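Local coordinates for DUF1116 domain-containing protein (Enterococcus faecalis, PDB 3CLQ) that is of unknown function but probably belongs with the AllG-like subunits of oxamate carbamoyltransferase, at residues 49-59 with 261-269; 281-292 with 396-407. All blocks are in the same frame, centred on the assembly; numbering follows the deposited sequence.

Contact 1 (49-59 with 261-269); sequences AGPPITYENMC and CRNGVEFGI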
loop_
_atom_site.group_PDB
_atom_site.type_symbol
_atom_site.label_atom_id
_atom_site.label_comp_id
_atom_site.label_asym_id
_atom_site.label_seq_id
_atom_site.Cartn_x
_atom_site.Cartn_y
_atom_site.Cartn_z
ATOM N N ALA B 49 -17.561 20.090 12.254
ATOM C CA ALA B 49 -16.737 19.281 13.152
ATOM C C ALA B 49 -16.719 19.804 14.607
ATOM O O ALA B 49 -17.150 20.926 14.870
ATOM C CB ALA B 49 -15.317 19.172 12.611
ATOM N N GLY B 50 -16.208 18.981 15.535
ATOM C CA GLY B 50 -16.003 19.387 16.935
ATOM C C GLY B 50 -17.282 19.447 17.750
ATOM O O GLY B 50 -18.335 19.064 17.263
ATOM N N PRO B 51 -17.199 19.920 19.003
ATOM C CA PRO B 51 -18.333 19.999 19.926
ATOM C C PRO B 51 -19.228 21.212 19.667
ATOM O O PRO B 51 -18.831 22.118 18.941
ATOM C CB PRO B 51 -17.647 20.142 21.278
ATOM C CG PRO B 51 -16.454 20.940 20.953
ATOM C CD PRO B 51 -15.963 20.390 19.635
ATOM N N PRO B 52 -20.431 21.241 20.275
ATOM C CA PRO B 52 -21.418 22.268 19.941
ATOM C C PRO B 52 -20.817 23.665 19.993
ATOM O O PRO B 52 -19.995 23.961 20.866
ATOM C CB PRO B 52 -22.498 22.087 21.008
ATOM C CG PRO B 52 -22.417 20.677 21.378
ATOM C CD PRO B 52 -20.941 20.316 21.300
ATOM N N ILE B 53 -21.216 24.503 19.041
ATOM C CA ILE B 53 -20.677 25.854 18.915
ATOM C C ILE B 53 -21.604 26.712 18.051
ATOM O O ILE B 53 -21.922 26.362 16.920
ATOM C CB ILE B 53 -19.252 25.835 18.310
ATOM C CG1 ILE B 53 -18.622 27.225 18.326
ATOM C CG2 ILE B 53 -19.284 25.278 16.893
ATOM C CD1 ILE B 53 -17.128 27.211 18.349
ATOM N N THR B 54 -22.052 27.831 18.583
ATOM C CA THR B 54 -22.847 28.732 17.765
ATOM C C THR B 54 -22.020 29.246 16.591
ATOM O O THR B 54 -20.798 29.109 16.580
ATOM C CB THR B 54 -23.376 29.909 18.574
ATOM O OG1 THR B 54 -22.274 30.561 19.205
ATOM C CG2 THR B 54 -24.333 29.420 19.634
ATOM N N TYR B 55 -22.696 29.829 15.607
ATOM C CA TYR B 55 -22.032 30.310 14.412
ATOM C C TYR B 55 -21.160 31.507 14.753
ATOM O O TYR B 55 -19.997 31.553 14.355
ATOM C CB TYR B 55 -23.050 30.668 13.332
ATOM C CG TYR B 55 -22.451 31.369 12.138
ATOM C CD1 TYR B 55 -21.773 30.656 11.161
ATOM C CD2 TYR B 55 -22.560 32.752 11.981
ATOM C CE1 TYR B 55 -21.217 31.289 10.061
ATOM C CE2 TYR B 55 -22.011 33.399 10.876
ATOM C CZ TYR B 55 -21.341 32.656 9.916
ATOM O OH TYR B 55 -20.788 33.271 8.813
ATOM N N GLU B 56 -21.709 32.462 15.501
ATOM C CA GLU B 56 -20.948 33.669 15.832
ATOM C C GLU B 56 -19.618 33.359 16.503
ATOM O O GLU B 56 -18.657 34.105 16.350
ATOM C CB GLU B 56 -21.748 34.653 16.705
ATOM C CG GLU B 56 -22.982 35.232 16.048
ATOM C CD GLU B 56 -24.055 34.183 15.886
ATOM O OE1 GLU B 56 -24.166 33.321 16.789
ATOM O OE2 GLU B 56 -24.769 34.197 14.856
ATOM N N ASN B 57 -19.542 32.265 17.247
ATOM C CA ASN B 57 -18.272 31.943 17.883
ATOM C C ASN B 57 -17.343 31.059 17.049
ATOM O O ASN B 57 -16.215 30.797 17.458
ATOM C CB ASN B 57 -18.480 31.409 19.300
ATOM C CG ASN B 57 -19.287 32.373 20.163
ATOM O OD1 ASN B 57 -19.207 33.599 19.996
ATOM N ND2 ASN B 57 -20.076 31.830 21.083
HETATM N N MSE B 58 -17.790 30.637 15.867
HETATM C CA MSE B 58 -16.936 29.813 14.986
HETATM C C MSE B 58 -15.732 30.605 14.505
HETATM O O MSE B 58 -15.684 31.811 14.660
HETATM C CB MSE B 58 -17.702 29.266 13.787
HETATM C CG MSE B 58 -18.736 28.219 14.134
HETATM SE SE MSE B 58 -19.726 27.656 12.530
HETATM C CE MSE B 58 -20.749 26.145 13.248
ATOM N N CYS B 59 -14.758 29.927 13.919
ATOM C CA CYS B 59 -13.507 30.580 13.573
ATOM C C CYS B 59 -13.476 30.942 12.104
ATOM O O CYS B 59 -14.331 30.503 11.339
ATOM C CB CYS B 59 -12.330 29.671 13.899
ATOM S SG CYS B 59 -12.119 28.292 12.733
ATOM N N CYS B 261 -12.717 15.328 19.449
ATOM C CA CYS B 261 -12.972 16.184 18.305
ATOM C C CYS B 261 -12.752 17.637 18.650
ATOM O O CYS B 261 -12.690 18.011 19.821
ATOM C CB CYS B 261 -14.384 15.978 17.766
ATOM S SG CYS B 261 -15.658 16.379 18.954
ATOM N N ARG B 262 -12.622 18.455 17.614
ATOM C CA ARG B 262 -12.337 19.861 17.807
ATOM C C ARG B 262 -12.950 20.671 16.672
ATOM O O ARG B 262 -13.183 20.144 15.584
ATOM C CB ARG B 262 -10.829 20.099 17.906
ATOM C CG ARG B 262 -10.043 19.357 16.890
ATOM C CD ARG B 262 -9.589 18.010 17.409
ATOM N NE ARG B 262 -8.335 17.629 16.769
ATOM C CZ ARG B 262 -8.250 16.928 15.637
ATOM N NH1 ARG B 262 -7.064 16.651 15.110
ATOM N NH2 ARG B 262 -9.346 16.503 15.028
ATOM N N ASN B 263 -13.233 21.943 16.953
ATOM C CA ASN B 263 -13.877 22.847 15.997
ATOM C C ASN B 263 -13.094 24.140 15.777
ATOM O O ASN B 263 -13.673 25.161 15.428
ATOM C CB ASN B 263 -15.319 23.177 16.430
ATOM C CG ASN B 263 -15.388 23.829 17.798
ATOM O OD1 ASN B 263 -14.449 24.490 18.236
ATOM N ND2 ASN B 263 -16.500 23.635 18.484
ATOM N N GLY B 264 -11.784 24.099 15.999
ATOM C CA GLY B 264 -10.936 25.245 15.731
ATOM C C GLY B 264 -10.915 26.210 16.891
ATOM O O GLY B 264 -10.132 27.167 16.892
ATOM N N VAL B 265 -11.779 25.975 17.876
ATOM C CA VAL B 265 -11.832 26.822 19.056
ATOM C C VAL B 265 -11.781 25.960 20.321
ATOM O O VAL B 265 -11.079 26.293 21.274
ATOM C CB VAL B 265 -13.116 27.706 19.066
ATOM C CG1 VAL B 265 -13.163 28.595 20.294
ATOM C CG2 VAL B 265 -13.211 28.561 17.812
ATOM N N GLU B 266 -12.530 24.859 20.332
ATOM C CA GLU B 266 -12.594 24.002 21.509
ATOM C C GLU B 266 -12.330 22.539 21.214
ATOM O O GLU B 266 -12.636 22.029 20.131
ATOM C CB GLU B 266 -13.965 24.078 22.166
ATOM C CG GLU B 266 -14.278 25.370 22.875
ATOM C CD GLU B 266 -15.338 25.186 23.939
ATOM O OE1 GLU B 266 -16.404 24.598 23.641
ATOM O OE2 GLU B 266 -15.099 25.625 25.081
ATOM N N PHE B 267 -11.791 21.850 22.209
ATOM C CA PHE B 267 -11.641 20.408 22.149
ATOM C C PHE B 267 -12.733 19.774 22.994
ATOM O O PHE B 267 -13.071 20.277 24.090
ATOM C CB PHE B 267 -10.297 20.010 22.694
ATOM C CG PHE B 267 -9.814 18.750 22.165
ATOM C CD1 PHE B 267 -8.875 18.731 21.146
ATOM C CD2 PHE B 267 -10.312 17.545 22.645
ATOM C CE1 PHE B 267 -8.424 17.519 20.634
ATOM C CE2 PHE B 267 -9.856 16.345 22.138
ATOM C CZ PHE B 267 -8.912 16.346 21.138
ATOM N N GLY B 268 -13.292 18.678 22.490
ATOM C CA GLY B 268 -14.434 18.056 23.125
ATOM C C GLY B 268 -14.454 16.538 23.032
ATOM O O GLY B 268 -14.235 15.941 21.965
ATOM N N ILE B 269 -14.752 15.907 24.159
ATOM C CA ILE B 269 -14.776 14.470 24.220
ATOM C C ILE B 269 -16.057 13.966 24.859
ATOM O O ILE B 269 -16.768 14.719 25.495
ATOM C CB ILE B 269 -13.558 13.935 24.981
ATOM C CG1 ILE B 269 -13.659 14.291 26.461
ATOM C CG2 ILE B 269 -12.291 14.495 24.369
ATOM C CD1 ILE B 269 -12.650 13.585 27.335
#

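Contact 2 (281-292 with 396-407); sequences TGPAQRVIGPMF and MIGAGLTNPPAN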
loop_
_atom_site.group_PDB
_atom_site.type_symbol
_atom_site.label_atom_id
_atom_site.label_comp_id
_atom_site.label_asym_id
_atom_site.label_seq_id
_atom_site.Cartn_x
_atom_site.Cartn_y
_atom_site.Cartn_z
ATOM N N THR B 281 -15.381 19.819 27.491
ATOM C CA THR B 281 -14.813 20.784 26.562
ATOM C C THR B 281 -13.655 21.559 27.162
ATOM O O THR B 281 -13.681 21.973 28.337
ATOM C CB THR B 281 -15.887 21.808 26.119
ATOM O OG1 THR B 281 -16.557 22.369 27.275
ATOM C CG2 THR B 281 -16.898 21.134 25.203
ATOM N N GLY B 282 -12.625 21.767 26.359
ATOM C CA GLY B 282 -11.546 22.637 26.784
ATOM C C GLY B 282 -11.098 23.436 25.590
ATOM O O GLY B 282 -11.676 23.324 24.517
ATOM N N PRO B 283 -10.049 24.233 25.765
ATOM C CA PRO B 283 -9.460 25.021 24.700
ATOM C C PRO B 283 -8.735 24.128 23.706
ATOM O O PRO B 283 -7.944 23.265 24.102
ATOM C CB PRO B 283 -8.433 25.881 25.446
ATOM C CG PRO B 283 -8.856 25.826 26.901
ATOM C CD PRO B 283 -9.340 24.423 27.035
ATOM N N ALA B 284 -9.019 24.301 22.423
ATOM C CA ALA B 284 -8.260 23.590 21.411
ATOM C C ALA B 284 -6.822 24.142 21.424
ATOM O O ALA B 284 -6.614 25.312 21.746
ATOM C CB ALA B 284 -8.902 23.757 20.052
ATOM N N GLN B 285 -5.859 23.288 21.071
ATOM C CA GLN B 285 -4.430 23.552 21.211
ATOM C C GLN B 285 -3.711 23.841 19.885
ATOM O O GLN B 285 -4.232 23.547 18.809
ATOM C CB GLN B 285 -3.798 22.315 21.834
ATOM C CG GLN B 285 -4.424 21.942 23.157
ATOM C CD GLN B 285 -4.169 23.003 24.178
ATOM O OE1 GLN B 285 -3.024 23.351 24.422
ATOM N NE2 GLN B 285 -5.227 23.541 24.768
ATOM N N ARG B 286 -2.503 24.390 19.951
ATOM C CA ARG B 286 -1.715 24.569 18.741
ATOM C C ARG B 286 -1.200 23.217 18.346
ATOM O O ARG B 286 -1.013 22.359 19.199
ATOM C CB ARG B 286 -0.517 25.476 18.983
ATOM C CG ARG B 286 -0.808 26.720 19.801
ATOM C CD ARG B 286 0.254 27.793 19.555
ATOM N NE ARG B 286 -0.258 28.936 18.792
ATOM C CZ ARG B 286 -0.450 28.959 17.474
ATOM N NH1 ARG B 286 -0.186 27.897 16.729
ATOM N NH2 ARG B 286 -0.919 30.049 16.894
ATOM N N VAL B 287 -0.980 23.034 17.046
ATOM C CA VAL B 287 -0.329 21.854 16.514
ATOM C C VAL B 287 1.068 22.244 16.062
ATOM O O VAL B 287 1.213 22.980 15.090
ATOM C CB VAL B 287 -1.053 21.369 15.263
ATOM C CG1 VAL B 287 -0.866 19.880 15.088
ATOM C CG2 VAL B 287 -2.520 21.710 15.325
ATOM N N ILE B 288 2.103 21.768 16.745
ATOM C CA ILE B 288 3.460 22.173 16.362
ATOM C C ILE B 288 4.200 21.065 15.607
ATOM O O ILE B 288 4.187 19.906 16.025
ATOM C CB ILE B 288 4.299 22.745 17.556
ATOM C CG1 ILE B 288 5.049 21.637 18.303
ATOM C CG2 ILE B 288 3.422 23.580 18.505
ATOM C CD1 ILE B 288 6.397 22.090 18.937
ATOM N N GLY B 289 4.816 21.442 14.486
ATOM C CA GLY B 289 5.479 20.514 13.563
ATOM C C GLY B 289 6.232 21.247 12.456
ATOM O O GLY B 289 6.346 22.468 12.484
ATOM N N PRO B 290 6.798 20.509 11.492
ATOM C CA PRO B 290 7.421 21.181 10.364
ATOM C C PRO B 290 6.418 21.956 9.530
ATOM O O PRO B 290 5.251 21.563 9.390
ATOM C CB PRO B 290 8.010 20.033 9.533
ATOM C CG PRO B 290 8.155 18.919 10.476
ATOM C CD PRO B 290 6.961 19.053 11.397
HETATM N N MSE B 291 6.916 23.051 8.967
HETATM C CA MSE B 291 6.119 23.991 8.201
HETATM C C MSE B 291 6.405 23.847 6.706
HETATM O O MSE B 291 7.547 23.600 6.309
HETATM C CB MSE B 291 6.421 25.427 8.681
HETATM C CG MSE B 291 6.047 25.703 10.154
HETATM SE SE MSE B 291 4.175 25.216 10.643
HETATM C CE MSE B 291 3.194 26.364 9.395
ATOM N N PHE B 292 5.370 23.985 5.882
ATOM C CA PHE B 292 5.580 24.098 4.443
ATOM C C PHE B 292 6.308 25.400 4.155
ATOM O O PHE B 292 5.944 26.440 4.706
ATOM C CB PHE B 292 4.254 24.103 3.686
ATOM C CG PHE B 292 3.509 22.810 3.749
ATOM C CD1 PHE B 292 4.106 21.668 4.256
ATOM C CD2 PHE B 292 2.212 22.730 3.269
ATOM C CE1 PHE B 292 3.404 20.451 4.300
ATOM C CE2 PHE B 292 1.498 21.524 3.306
ATOM C CZ PHE B 292 2.092 20.381 3.818
HETATM N N MSE B 396 -3.959 23.567 4.188
HETATM C CA MSE B 396 -2.871 22.934 4.910
HETATM C C MSE B 396 -1.542 23.654 4.695
HETATM O O MSE B 396 -1.135 23.903 3.563
HETATM C CB MSE B 396 -2.759 21.481 4.469
HETATM C CG MSE B 396 -1.935 20.625 5.396
HETATM SE SE MSE B 396 -1.582 18.870 4.612
HETATM C CE MSE B 396 -0.273 18.198 5.906
ATOM N N ILE B 397 -0.873 24.008 5.783
ATOM C CA ILE B 397 0.423 24.656 5.649
ATOM C C ILE B 397 1.487 23.974 6.511
ATOM O O ILE B 397 2.432 24.614 6.964
ATOM C CB ILE B 397 0.363 26.234 5.835
ATOM C CG1 ILE B 397 0.312 26.673 7.307
ATOM C CG2 ILE B 397 -0.800 26.837 5.068
ATOM C CD1 ILE B 397 -0.685 25.917 8.148
ATOM N N GLY B 398 1.337 22.661 6.711
ATOM C CA GLY B 398 2.297 21.870 7.492
ATOM C C GLY B 398 1.584 20.849 8.353
ATOM O O GLY B 398 0.378 20.673 8.211
ATOM N N ALA B 399 2.322 20.174 9.237
ATOM C CA ALA B 399 1.724 19.181 10.149
ATOM C C ALA B 399 2.572 18.901 11.371
ATOM O O ALA B 399 3.776 19.232 11.403
ATOM C CB ALA B 399 1.445 17.882 9.438
ATOM N N GLY B 400 1.955 18.278 12.374
ATOM C CA GLY B 400 2.668 18.092 13.626
ATOM C C GLY B 400 1.881 17.435 14.730
ATOM O O GLY B 400 0.767 17.012 14.495
ATOM N N LEU B 401 2.478 17.380 15.925
ATOM C CA LEU B 401 1.901 16.754 17.123
ATOM C C LEU B 401 1.081 17.720 18.018
ATOM O O LEU B 401 1.488 18.858 18.299
ATOM C CB LEU B 401 3.026 16.113 17.943
ATOM C CG LEU B 401 2.813 15.498 19.337
ATOM C CD1 LEU B 401 3.974 14.566 19.670
ATOM C CD2 LEU B 401 2.696 16.547 20.442
ATOM N N THR B 402 -0.067 17.257 18.480
ATOM C CA THR B 402 -0.865 18.044 19.391
ATOM C C THR B 402 -1.462 17.169 20.515
ATOM O O THR B 402 -1.295 15.948 20.528
ATOM C CB THR B 402 -1.945 18.834 18.611
ATOM O OG1 THR B 402 -2.380 19.952 19.389
ATOM C CG2 THR B 402 -3.137 17.968 18.247
ATOM N N ASN B 403 -2.127 17.772 21.486
ATOM C CA ASN B 403 -2.808 16.965 22.497
ATOM C C ASN B 403 -4.181 17.553 22.831
ATOM O O ASN B 403 -4.467 18.704 22.494
ATOM C CB ASN B 403 -1.953 16.813 23.776
ATOM C CG ASN B 403 -0.501 16.356 23.490
ATOM O OD1 ASN B 403 0.336 17.141 23.042
ATOM N ND2 ASN B 403 -0.203 15.095 23.786
ATOM N N PRO B 404 -5.055 16.758 23.461
ATOM C CA PRO B 404 -6.224 17.385 24.051
ATOM C C PRO B 404 -5.726 18.143 25.263
ATOM O O PRO B 404 -4.606 17.902 25.695
ATOM C CB PRO B 404 -7.084 16.192 24.492
ATOM C CG PRO B 404 -6.500 15.005 23.854
ATOM C CD PRO B 404 -5.049 15.299 23.657
ATOM N N PRO B 405 -6.535 19.069 25.803
ATOM C CA PRO B 405 -6.156 19.822 27.002
ATOM C C PRO B 405 -6.436 19.044 28.294
ATOM O O PRO B 405 -7.415 18.317 28.380
ATOM C CB PRO B 405 -7.056 21.054 26.926
ATOM C CG PRO B 405 -8.289 20.563 26.255
ATOM C CD PRO B 405 -7.862 19.462 25.304
ATOM N N ALA B 406 -5.593 19.215 29.300
ATOM C CA ALA B 406 -5.696 18.412 30.515
ATOM C C ALA B 406 -7.074 18.422 31.172
ATOM O O ALA B 406 -7.550 17.374 31.613
ATOM C CB ALA B 406 -4.631 18.837 31.517
ATOM N N ASN B 407 -7.704 19.596 31.221
ATOM C CA ASN B 407 -8.924 19.816 32.029
ATOM C C ASN B 407 -10.062 18.879 31.642
ATOM O O ASN B 407 -10.827 18.397 32.480
ATOM C CB ASN B 407 -9.429 21.281 31.924
ATOM C CG ASN B 407 -10.096 21.572 30.574
ATOM O OD1 ASN B 407 -9.421 21.634 29.537
ATOM N ND2 ASN B 407 -11.426 21.705 30.576
#

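Contact 1 (49-59 with 261-269)
Asn263 reaches from the end of one strand of a hairpin into the loop 49-59, where Pro51 and Ile53 receive its amide. With chi1 at 59°, CG sits between the backbone N and the carbonyl carbon, and the amide is turned with its two ends doing different work. ND2 donates across the contact to Pro51 O at 2.8 Å, in the plane of the amide but with a bent N-H...O angle of 132°. OD1 faces back into its own chain and accepts from both Val265 N and Glu266 N, so the amide is fixed at both ends. The Pro51 ring crosses the Asn263 side chain at about a right angle, its CD 3.5 Å from ND2. Ile53 arrives from the opposite direction: CB approaches ND2, and CD1 goes on to Val265 CB at 4.1 Å. Gly50 lies close against the strand, its CA 3.2 Å from Arg262 O and 3.6 Å from Cys261 SG. Farther along, Cys59 CB touches Val265 CG2 just before helix 60-73. The two bonds to Asn263 OD1 make an Asx turn and Asx motif, here at the tight connection of a beta hairpin whose strands are 257-263 and 266-271.

Contact 2 (281-292 with 396-407)
Thr402 OG1 donates to Arg286 O at 2.8 Å, its hydroxyl approaching from above the carbonyl plane. This side-chain bond lies next to a short, irregular antiparallel pairing in which 281-292 runs along the strand 396-402, itself one half of a two-stranded sheet with 383-388. Chi1 of -158° puts OG1 anti to the Thr402 backbone N, on the side of Arg286. The backbones then bridge through Ile288 and Leu401, an antiparallel hydrogen-bonded pair: Leu401 N gives to Ile288 O, while the return bond from Ile288 N is weak. Beyond it Ala399 N points almost straight down the C=O of Pro290, and Phe292 N reaches Ile397 O at 3.2 Å. Between the Ile288-Leu401 bridge and the Ala399-Pro290 bond the chains come very near each other at Gly289 and Gly400, whose CA atoms are 3.7 Å apart; Gly289 CA also makes a CA-H...O contact with Ala399 O at 3.0 Å.

At the other end, Asn407 ND2 donates to Thr281 O at 3.2 Å, and Pro405 CG packs on Pro283 O. Gln285 folds back at chi2, laying CG against Asn403 O and leaving NE2 to bond Pro283 O within its own segment.

Packing finishes the contact. Val287 CG1 lies against Gly400 O and Thr402 CB. Met291, a selenomethionine bent at chi2 and chi3, runs alongside Ile397, its CE 3.6 Å from CG1 of that residue. The Phe292 ring lies over the Ile397-Gly398 peptide, with Gly398 N above its centre. Selenomethionine Met396 crosses the Phe292 side chain at about a right angle in a Met-aromatic contact, its SE oblique to the ring, and its CE stops 3.8 Å from Phe292 CZ. On the same face of that ring as the peptide, Gly398 CA makes a CH-pi contact, 3.8 Å from the centroid and 16° off the normal.

In the fold
Both segments of contact 1 precede those of contact 2 in sequence, and the centres of the two contacts lie about 14 Å apart. They meet in one antiparallel sheet: strand 266-271, from contact 1, pairs with the next strand, 280-283, from contact 2, with Phe267 N 2.7 Å from Gly282 O in a probable hydrogen bond. Phe267 CB also packs on Pro405 CD, so the second segment of contact 2 reaches the same hairpin. The sheet therefore links the loop between strand 45-48 and helix 60-73 to the separate two-stranded sheet of 383-388 and 396-402. Parts of the sequence more than 300 residues apart are thus brought together around one sheet.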